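Local coordinates for alpha-1,3-glucanase (Paenibacillus glycanilyticus, PDB 6K0P), which probably hydrolyses alpha-1,3-glucosidic bonds in alpha-1,3-glucan, as a bacterial glycoside hydrolase of family 87, at residues P487-L492 against N516-G521; I91-V96 against T151-Q156; P184-A189 against T208-Y213. The protein carries 1 engineered substitution. All blocks are in the same frame, centred on the assembly; numbering follows the deposited sequence.

In the fold
Along the chain, contact 2 comes first, then contact 3, then contact 1. Contact 2 lies in the first (D1) part of the catalytic domain, where four strands pair antiparallel. Contacts 3 and 1 both lie in the second (D2) part, which belongs to the pectate lyase-like clan. Its parallel strands are consistent with a beta-helix. Contact 3 sits near the start of that run of strands and contact 1 near its end, on opposite sides of the chain's centre. Their centres are about 54 Å apart. Contact 2 is about 42 Å from contact 3 and about 39 Å from contact 1, centre to centre. None touches another, so the three lie in separate parts of the two-part catalytic domain.

Contact 1. Residues P487-L492 against N516-G521; sequences PVYFGL and NPSRYG
The rings of F490 and Y520 stand side by side and point the same way, their planes only 5° apart. They meet rim to rim, with F490 CE1 3.5 Å from Y520 CD2, and neither covers the face of the other. Y489 CB lies over the centre of one face of the F490 ring, and V488 CG1 over the centre of one face of the Y489 ring. R519 CB lies toward the rim of one face of the Y520 ring, and Y520 also stacks with Y555. Like residues at matching positions on adjacent coils fit the parallel beta-helix expected for a pectate lyase-like family. Here two successive coils turn corners at G491 and G521. R519 and Y489 also run alongside each other, R519 CG being 4.1 Å from Y489 CD1. R519 NH2 forms a salt bridge with D454 OD1, and Y520 OH hydrogen-bonds to the same oxygen, while Y489 OH bonds to D445. Y489 O accepts two backbone bonds, from R519 N at 3.0 Å and, longer, from Y520 N at 3.3 Å. Past the corner, L492 N bonds to G521 O at 3.0 Å. Before it, the two proline rings lie side by side, P487 CG being 3.6 Å from P517 CB. The hydroxyl of S518 stands between its own backbone N and carbonyl carbon (chi1 80°). From there S518 OG donates a short 2.6 Å bond to V488 O.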
loop_
_atom_site.group_PDB
_atom_site.type_symbol
_atom_site.label_atom_id
_atom_site.label_comp_id
_atom_site.label_asym_id
_atom_site.label_seq_id
_atom_site.Cartn_x
_atom_site.Cartn_y
_atom_site.Cartn_z
ATOM N N PRO A 487 6.906 16.621 -1.554
ATOM C CA PRO A 487 6.834 15.927 -0.265
ATOM C C PRO A 487 6.219 16.856 0.766
ATOM O O PRO A 487 6.349 18.080 0.671
ATOM C CB PRO A 487 8.300 15.638 0.065
ATOM C CG PRO A 487 9.048 16.765 -0.580
ATOM C CD PRO A 487 8.285 17.054 -1.861
ATOM N N VAL A 488 5.547 16.264 1.760
ATOM C CA VAL A 488 4.855 17.065 2.770
ATOM C C VAL A 488 5.808 18.064 3.416
ATOM O O VAL A 488 5.475 19.246 3.584
ATOM C CB VAL A 488 4.169 16.158 3.810
ATOM C CG1 VAL A 488 3.454 17.001 4.876
ATOM C CG2 VAL A 488 3.182 15.232 3.114
ATOM N N TYR A 489 7.018 17.612 3.763
ATOM C CA TYR A 489 7.981 18.431 4.490
ATOM C C TYR A 489 9.361 18.454 3.843
ATOM O O TYR A 489 9.913 19.537 3.604
ATOM C CB TYR A 489 8.128 17.903 5.915
ATOM C CG TYR A 489 6.888 18.029 6.768
ATOM C CD1 TYR A 489 6.281 19.262 6.970
ATOM C CD2 TYR A 489 6.339 16.914 7.396
ATOM C CE1 TYR A 489 5.153 19.379 7.767
ATOM C CE2 TYR A 489 5.217 17.020 8.193
ATOM C CZ TYR A 489 4.631 18.258 8.376
ATOM O OH TYR A 489 3.516 18.372 9.172
ATOM N N PHE A 490 9.943 17.279 3.585
ATOM C CA PHE A 490 11.348 17.174 3.190
ATOM C C PHE A 490 11.518 16.075 2.154
ATOM O O PHE A 490 10.733 15.133 2.096
ATOM C CB PHE A 490 12.301 16.839 4.368
ATOM C CG PHE A 490 11.834 17.335 5.713
ATOM C CD1 PHE A 490 11.930 18.680 6.050
ATOM C CD2 PHE A 490 11.327 16.448 6.653
ATOM C CE1 PHE A 490 11.501 19.130 7.293
ATOM C CE2 PHE A 490 10.899 16.891 7.901
ATOM C CZ PHE A 490 10.991 18.237 8.222
ATOM N N GLY A 491 12.590 16.172 1.367
ATOM C CA GLY A 491 12.938 15.100 0.456
ATOM C C GLY A 491 13.606 13.945 1.173
ATOM O O GLY A 491 13.078 12.826 1.202
ATOM N N LEU A 492 14.770 14.203 1.768
ATOM C CA LEU A 492 15.556 13.183 2.453
ATOM C C LEU A 492 15.766 13.622 3.893
ATOM O O LEU A 492 16.133 14.773 4.145
ATOM C CB LEU A 492 16.918 13.014 1.765
ATOM C CG LEU A 492 16.870 12.785 0.256
ATOM C CD1 LEU A 492 18.268 12.850 -0.380
ATOM C CD2 LEU A 492 16.204 11.441 -0.031
ATOM N N ASN A 516 9.863 21.097 -4.909
ATOM C CA ASN A 516 8.898 21.820 -4.085
ATOM C C ASN A 516 8.669 21.221 -2.698
ATOM O O ASN A 516 7.515 21.132 -2.263
ATOM C CB ASN A 516 7.556 21.930 -4.818
ATOM C CG ASN A 516 7.711 22.368 -6.260
ATOM O OD1 ASN A 516 8.310 23.405 -6.541
ATOM N ND2 ASN A 516 7.187 21.572 -7.184
ATOM N N PRO A 517 9.703 20.843 -1.942
ATOM C CA PRO A 517 9.453 20.448 -0.548
ATOM C C PRO A 517 9.050 21.668 0.268
ATOM O O PRO A 517 9.631 22.745 0.122
ATOM C CB PRO A 517 10.810 19.898 -0.094
ATOM C CG PRO A 517 11.801 20.692 -0.883
ATOM C CD PRO A 517 11.150 20.976 -2.217
ATOM N N SER A 518 8.047 21.504 1.135
ATOM C CA SER A 518 7.504 22.668 1.834
ATOM C C SER A 518 8.512 23.279 2.795
ATOM O O SER A 518 8.474 24.492 3.045
ATOM C CB SER A 518 6.209 22.315 2.565
ATOM O OG SER A 518 6.465 21.657 3.795
ATOM N N ARG A 519 9.424 22.471 3.334
ATOM C CA ARG A 519 10.421 22.949 4.284
ATOM C C ARG A 519 11.820 22.881 3.681
ATOM O O ARG A 519 12.374 23.915 3.301
ATOM C CB ARG A 519 10.342 22.197 5.614
ATOM C CG ARG A 519 8.964 22.248 6.301
ATOM C CD ARG A 519 8.764 23.531 7.097
ATOM N NE ARG A 519 9.648 23.608 8.262
ATOM C CZ ARG A 519 9.678 24.630 9.110
ATOM N NH1 ARG A 519 8.867 25.665 8.930
ATOM N NH2 ARG A 519 10.520 24.621 10.134
ATOM N N TYR A 520 12.410 21.689 3.574
ATOM C CA TYR A 520 13.792 21.550 3.130
ATOM C C TYR A 520 13.911 20.401 2.141
ATOM O O TYR A 520 13.168 19.419 2.213
ATOM C CB TYR A 520 14.744 21.239 4.300
ATOM C CG TYR A 520 14.526 22.079 5.541
ATOM C CD1 TYR A 520 14.808 23.442 5.539
ATOM C CD2 TYR A 520 14.057 21.509 6.716
ATOM C CE1 TYR A 520 14.605 24.213 6.670
ATOM C CE2 TYR A 520 13.860 22.268 7.854
ATOM C CZ TYR A 520 14.131 23.622 7.822
ATOM O OH TYR A 520 13.935 24.384 8.952
ATOM N N GLY A 521 14.875 20.517 1.229
ATOM C CA GLY A 521 15.212 19.372 0.400
ATOM C C GLY A 521 15.766 18.227 1.223
ATOM O O GLY A 521 15.327 17.082 1.092
#

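Contact 2. Residues I91-V96 against T151-Q156; sequences IYADGV and TKIKIQ
K152 O is gripped by two donors: D94 N at 2.8 Å, and a water that also accepts from G95 N. The D94 carboxylate returns the bond: D94 OD1 takes K152 N at 2.9 Å, on the syn side but 31° out of the carboxylate plane. A second water joins D94 OD2 to T151 OG1. Further along, Y92 and K154 form an antiparallel hydrogen-bonded pair. K154 CE lies over one face of the Y92 ring, 3.8 Å from Y92 CG. The lysine chain bends at chi3 (60°), which keeps K154 NZ above the ring in a cation-pi contact, 4.5 Å from the Y92 centroid. K154 NZ also donates to Q156 OE1 at 2.8 Å, and Y63 gives it another cation-pi partner. Y92 OH bonds to D158. With an alanine here instead of Y92, the K154 ammonium would probably lose this aromatic face, and D158 its hydroxyl partner. On the other face of the sheet, the one carrying I91, A93, I153 and I155, I91 CD1 meets I153 CG2 at 3.7 Å. Strand 152-156 thus pairs antiparallel with one arm of a tight hairpin, whose type I' turn runs from A93 to V96, in a sheet consistent with the galactose-binding-like clan of this domain.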
loop_
_atom_site.group_PDB
_atom_site.type_symbol
_atom_site.label_atom_id
_atom_site.label_comp_id
_atom_site.label_asym_id
_atom_site.label_seq_id
_atom_site.Cartn_x
_atom_site.Cartn_y
_atom_site.Cartn_z
ATOM N N ILE A 91 -23.701 5.987 -13.001
ATOM C CA ILE A 91 -22.675 6.032 -14.038
ATOM C C ILE A 91 -23.342 6.157 -15.400
ATOM O O ILE A 91 -24.335 5.470 -15.680
ATOM C CB ILE A 91 -21.701 4.834 -13.978
ATOM C CG1 ILE A 91 -20.620 4.962 -15.057
ATOM C CG2 ILE A 91 -22.443 3.497 -14.112
ATOM C CD1 ILE A 91 -19.471 3.943 -14.900
ATOM N N TYR A 92 -22.805 7.055 -16.223
ATOM C CA TYR A 92 -23.286 7.333 -17.568
ATOM C C TYR A 92 -22.146 7.134 -18.558
ATOM O O TYR A 92 -20.979 7.407 -18.249
ATOM C CB TYR A 92 -23.711 8.803 -17.685
ATOM C CG TYR A 92 -25.010 9.173 -17.012
ATOM C CD1 TYR A 92 -25.140 9.142 -15.629
ATOM C CD2 TYR A 92 -26.100 9.588 -17.762
ATOM C CE1 TYR A 92 -26.336 9.493 -15.014
ATOM C CE2 TYR A 92 -27.291 9.943 -17.164
ATOM C CZ TYR A 92 -27.408 9.890 -15.796
ATOM O OH TYR A 92 -28.599 10.246 -15.221
ATOM N N ALA A 93 -22.492 6.668 -19.765
ATOM C CA ALA A 93 -21.554 6.575 -20.878
ATOM C C ALA A 93 -22.100 7.423 -22.015
ATOM O O ALA A 93 -23.215 7.178 -22.496
ATOM C CB ALA A 93 -21.374 5.126 -21.343
ATOM N N ASP A 94 -21.318 8.426 -22.431
ATOM C CA ASP A 94 -21.717 9.363 -23.485
ATOM C C ASP A 94 -23.114 9.924 -23.244
ATOM O O ASP A 94 -23.928 10.058 -24.161
ATOM C CB ASP A 94 -21.570 8.747 -24.876
ATOM C CG ASP A 94 -20.132 8.444 -25.222
ATOM O OD1 ASP A 94 -19.230 9.151 -24.716
ATOM O OD2 ASP A 94 -19.903 7.499 -26.001
ATOM N N GLY A 95 -23.399 10.247 -21.986
ATOM C CA GLY A 95 -24.635 10.911 -21.637
ATOM C C GLY A 95 -25.816 10.006 -21.386
ATOM O O GLY A 95 -26.901 10.509 -21.059
ATOM N N VAL A 96 -25.650 8.693 -21.520
ATOM C CA VAL A 96 -26.727 7.726 -21.335
ATOM C C VAL A 96 -26.463 6.960 -20.045
ATOM O O VAL A 96 -25.357 6.443 -19.844
ATOM C CB VAL A 96 -26.811 6.763 -22.532
ATOM C CG1 VAL A 96 -27.923 5.755 -22.330
ATOM C CG2 VAL A 96 -27.019 7.546 -23.828
ATOM N N THR A 151 -14.584 7.582 -24.667
ATOM C CA THR A 151 -15.927 7.622 -24.101
ATOM C C THR A 151 -15.947 8.551 -22.893
ATOM O O THR A 151 -15.020 8.540 -22.075
ATOM C CB THR A 151 -16.326 6.213 -23.637
ATOM O OG1 THR A 151 -16.294 5.303 -24.743
ATOM C CG2 THR A 151 -17.722 6.202 -23.035
ATOM N N LYS A 152 -17.013 9.350 -22.782
ATOM C CA LYS A 152 -17.251 10.160 -21.589
ATOM C C LYS A 152 -17.945 9.288 -20.550
ATOM O O LYS A 152 -19.082 8.851 -20.756
ATOM C CB LYS A 152 -18.138 11.359 -21.916
ATOM C CG LYS A 152 -17.513 12.382 -22.851
ATOM C CD LYS A 152 -16.152 12.832 -22.376
ATOM C CE LYS A 152 -15.753 14.154 -23.039
ATOM N NZ LYS A 152 -14.283 14.258 -23.236
ATOM N N ILE A 153 -17.270 9.038 -19.433
ATOM C CA ILE A 153 -17.829 8.274 -18.325
ATOM C C ILE A 153 -18.125 9.273 -17.219
ATOM O O ILE A 153 -17.204 9.840 -16.614
ATOM C CB ILE A 153 -16.877 7.172 -17.848
ATOM C CG1 ILE A 153 -16.653 6.128 -18.952
ATOM C CG2 ILE A 153 -17.417 6.517 -16.573
ATOM C CD1 ILE A 153 -17.902 5.339 -19.332
ATOM N N LYS A 154 -19.407 9.517 -16.982
ATOM C CA LYS A 154 -19.840 10.533 -16.033
ATOM C C LYS A 154 -20.322 9.841 -14.764
ATOM O O LYS A 154 -21.093 8.879 -14.829
ATOM C CB LYS A 154 -20.945 11.379 -16.670
ATOM C CG LYS A 154 -21.509 12.462 -15.784
ATOM C CD LYS A 154 -22.425 13.406 -16.578
ATOM C CE LYS A 154 -23.605 12.665 -17.189
ATOM N NZ LYS A 154 -24.705 13.649 -17.455
ATOM N N ILE A 155 -19.832 10.302 -13.615
ATOM C CA ILE A 155 -20.338 9.879 -12.316
ATOM C C ILE A 155 -21.275 10.983 -11.867
ATOM O O ILE A 155 -20.850 12.135 -11.745
ATOM C CB ILE A 155 -19.195 9.699 -11.308
ATOM C CG1 ILE A 155 -18.149 8.722 -11.850
ATOM C CG2 ILE A 155 -19.742 9.235 -9.961
ATOM C CD1 ILE A 155 -18.703 7.323 -12.147
ATOM N N GLN A 156 -22.546 10.654 -11.653
ATOM C CA GLN A 156 -23.559 11.675 -11.419
ATOM C C GLN A 156 -24.484 11.256 -10.288
ATOM O O GLN A 156 -24.877 10.088 -10.182
ATOM C CB GLN A 156 -24.372 11.917 -12.697
ATOM C CG GLN A 156 -25.464 12.971 -12.583
ATOM C CD GLN A 156 -25.951 13.414 -13.943
ATOM O OE1 GLN A 156 -25.217 14.057 -14.689
ATOM N NE2 GLN A 156 -27.191 13.070 -14.276
HETATM O O HOH W 1 -17.826 6.056 -26.816
HETATM O O HOH W 2 -21.501 10.344 -19.864
HETATM O O HOH W 3 -26.668 12.837 -19.344
#

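Contact 3. Residues P184-A189 against T208-Y213; sequences PTKYVA and TKKGIY
Two parallel strands, 187-189 and 211-214, pair here with helix 196-204 between them in sequence. They open the run of parallel strands in the D2 region. A199 of the helix packs on both V188 and I212, consistent with the helix that often caps the N-terminal end of a pectate lyase-like beta-helix. The strands are tied by V188 N to G211 O at 3.0 Å and by Y213 N to V188 O at 2.9 Å. Just before the strands, K186 O takes K210 N at 2.7 Å, and G211 N more weakly. Away from V188 and I212, K210 CB sits over one face of the Y187 ring, offset toward its rim. Y187 OH itself bonds to E233. K186 and K210 run alongside each other, with K186 CD 3.6 Å from K210 CE. K186 NZ and K210 NZ, of like charge, stay 4.8 Å apart. The K209 chain crosses V188 at about a right angle, V188 CG2 lying 3.9 Å from K209 CD. A bend at chi2 (-61°) carries the end of K209 over the 184-186 loop. There K209 NZ donates a hydrogen bond to T185 O at 2.9 Å, from above the carbonyl plane, and a water links the same nitrogen to P184 O.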
loop_
_atom_site.group_PDB
_atom_site.type_symbol
_atom_site.label_atom_id
_atom_site.label_comp_id
_atom_site.label_asym_id
_atom_site.label_seq_id
_atom_site.Cartn_x
_atom_site.Cartn_y
_atom_site.Cartn_z
ATOM N N PRO A 184 -10.739 -30.090 -16.616
ATOM C CA PRO A 184 -11.625 -30.725 -15.634
ATOM C C PRO A 184 -11.122 -32.054 -15.088
ATOM O O PRO A 184 -11.533 -32.439 -13.987
ATOM C CB PRO A 184 -12.933 -30.898 -16.421
ATOM C CG PRO A 184 -12.890 -29.811 -17.458
ATOM C CD PRO A 184 -11.453 -29.619 -17.815
ATOM N N THR A 185 -10.252 -32.766 -15.808
ATOM C CA THR A 185 -9.730 -34.024 -15.279
ATOM C C THR A 185 -8.555 -33.830 -14.334
ATOM O O THR A 185 -8.145 -34.793 -13.675
ATOM C CB THR A 185 -9.323 -34.978 -16.408
ATOM O OG1 THR A 185 -8.121 -34.504 -17.026
ATOM C CG2 THR A 185 -10.454 -35.098 -17.443
ATOM N N LYS A 186 -8.003 -32.617 -14.257
ATOM C CA LYS A 186 -6.858 -32.334 -13.407
ATOM C C LYS A 186 -7.145 -31.336 -12.302
ATOM O O LYS A 186 -6.419 -31.324 -11.301
ATOM C CB LYS A 186 -5.672 -31.834 -14.244
ATOM C CG LYS A 186 -5.168 -32.892 -15.229
ATOM C CD LYS A 186 -4.027 -32.367 -16.075
ATOM C CE LYS A 186 -3.683 -33.346 -17.191
ATOM N NZ LYS A 186 -2.682 -32.767 -18.129
ATOM N N TYR A 187 -8.172 -30.509 -12.442
ATOM C CA TYR A 187 -8.535 -29.520 -11.431
ATOM C C TYR A 187 -9.953 -29.820 -10.968
ATOM O O TYR A 187 -10.902 -29.716 -11.756
ATOM C CB TYR A 187 -8.450 -28.104 -12.009
ATOM C CG TYR A 187 -7.055 -27.703 -12.428
ATOM C CD1 TYR A 187 -6.560 -28.058 -13.674
ATOM C CD2 TYR A 187 -6.228 -26.976 -11.571
ATOM C CE1 TYR A 187 -5.274 -27.708 -14.070
ATOM C CE2 TYR A 187 -4.940 -26.618 -11.956
ATOM C CZ TYR A 187 -4.470 -26.991 -13.210
ATOM O OH TYR A 187 -3.205 -26.646 -13.630
ATOM N N VAL A 188 -10.096 -30.199 -9.697
ATOM C CA VAL A 188 -11.416 -30.463 -9.126
ATOM C C VAL A 188 -12.169 -29.142 -9.007
ATOM O O VAL A 188 -11.686 -28.192 -8.382
ATOM C CB VAL A 188 -11.284 -31.136 -7.754
ATOM C CG1 VAL A 188 -12.665 -31.430 -7.179
ATOM C CG2 VAL A 188 -10.457 -32.423 -7.862
ATOM N N ALA A 189 -13.362 -29.073 -9.591
ATOM C CA ALA A 189 -14.110 -27.819 -9.583
ATOM C C ALA A 189 -14.909 -27.647 -8.298
ATOM O O ALA A 189 -15.679 -28.532 -7.902
ATOM C CB ALA A 189 -15.060 -27.744 -10.780
ATOM N N THR A 208 -3.672 -37.941 -9.532
ATOM C CA THR A 208 -3.730 -37.394 -10.877
ATOM C C THR A 208 -4.208 -35.947 -10.910
ATOM O O THR A 208 -4.151 -35.320 -11.974
ATOM C CB THR A 208 -4.637 -38.253 -11.758
ATOM O OG1 THR A 208 -6.005 -38.050 -11.384
ATOM C CG2 THR A 208 -4.273 -39.731 -11.609
ATOM N N LYS A 209 -4.664 -35.396 -9.784
ATOM C CA LYS A 209 -5.148 -34.022 -9.767
ATOM C C LYS A 209 -3.999 -33.060 -9.503
ATOM O O LYS A 209 -3.098 -33.349 -8.711
ATOM C CB LYS A 209 -6.235 -33.821 -8.709
ATOM C CG LYS A 209 -7.406 -34.778 -8.821
ATOM C CD LYS A 209 -8.138 -34.645 -10.136
ATOM C CE LYS A 209 -9.287 -35.644 -10.166
ATOM N NZ LYS A 209 -9.792 -35.879 -11.537
ATOM N N LYS A 210 -4.040 -31.910 -10.178
ATOM C CA LYS A 210 -3.078 -30.839 -9.952
ATOM C C LYS A 210 -3.556 -29.822 -8.928
ATOM O O LYS A 210 -2.732 -29.091 -8.364
ATOM C CB LYS A 210 -2.821 -30.085 -11.260
ATOM C CG LYS A 210 -2.154 -30.918 -12.340
ATOM C CD LYS A 210 -1.266 -30.028 -13.192
ATOM C CE LYS A 210 -1.480 -30.269 -14.670
ATOM N NZ LYS A 210 -1.299 -29.014 -15.455
ATOM N N GLY A 211 -4.860 -29.743 -8.694
ATOM C CA GLY A 211 -5.375 -28.754 -7.761
ATOM C C GLY A 211 -6.873 -28.624 -7.889
ATOM O O GLY A 211 -7.575 -29.595 -8.211
ATOM N N ILE A 212 -7.358 -27.411 -7.622
ATOM C CA ILE A 212 -8.778 -27.108 -7.699
ATOM C C ILE A 212 -8.993 -25.888 -8.578
ATOM O O ILE A 212 -8.102 -25.046 -8.742
ATOM C CB ILE A 212 -9.434 -26.900 -6.316
ATOM C CG1 ILE A 212 -8.925 -25.619 -5.643
ATOM C CG2 ILE A 212 -9.214 -28.121 -5.432
ATOM C CD1 ILE A 212 -9.762 -25.193 -4.419
ATOM N N TYR A 213 -10.186 -25.816 -9.156
ATOM C CA TYR A 213 -10.636 -24.670 -9.927
ATOM C C TYR A 213 -11.834 -24.070 -9.216
ATOM O O TYR A 213 -12.760 -24.795 -8.827
ATOM C CB TYR A 213 -11.046 -25.104 -11.337
ATOM C CG TYR A 213 -11.715 -24.016 -12.143
ATOM C CD1 TYR A 213 -10.993 -22.918 -12.610
ATOM C CD2 TYR A 213 -13.074 -24.088 -12.444
ATOM C CE1 TYR A 213 -11.615 -21.922 -13.357
ATOM C CE2 TYR A 213 -13.692 -23.104 -13.200
ATOM C CZ TYR A 213 -12.963 -22.029 -13.647
ATOM O OH TYR A 213 -13.602 -21.066 -14.396
HETATM O O HOH W 4 -11.045 -33.282 -11.596
#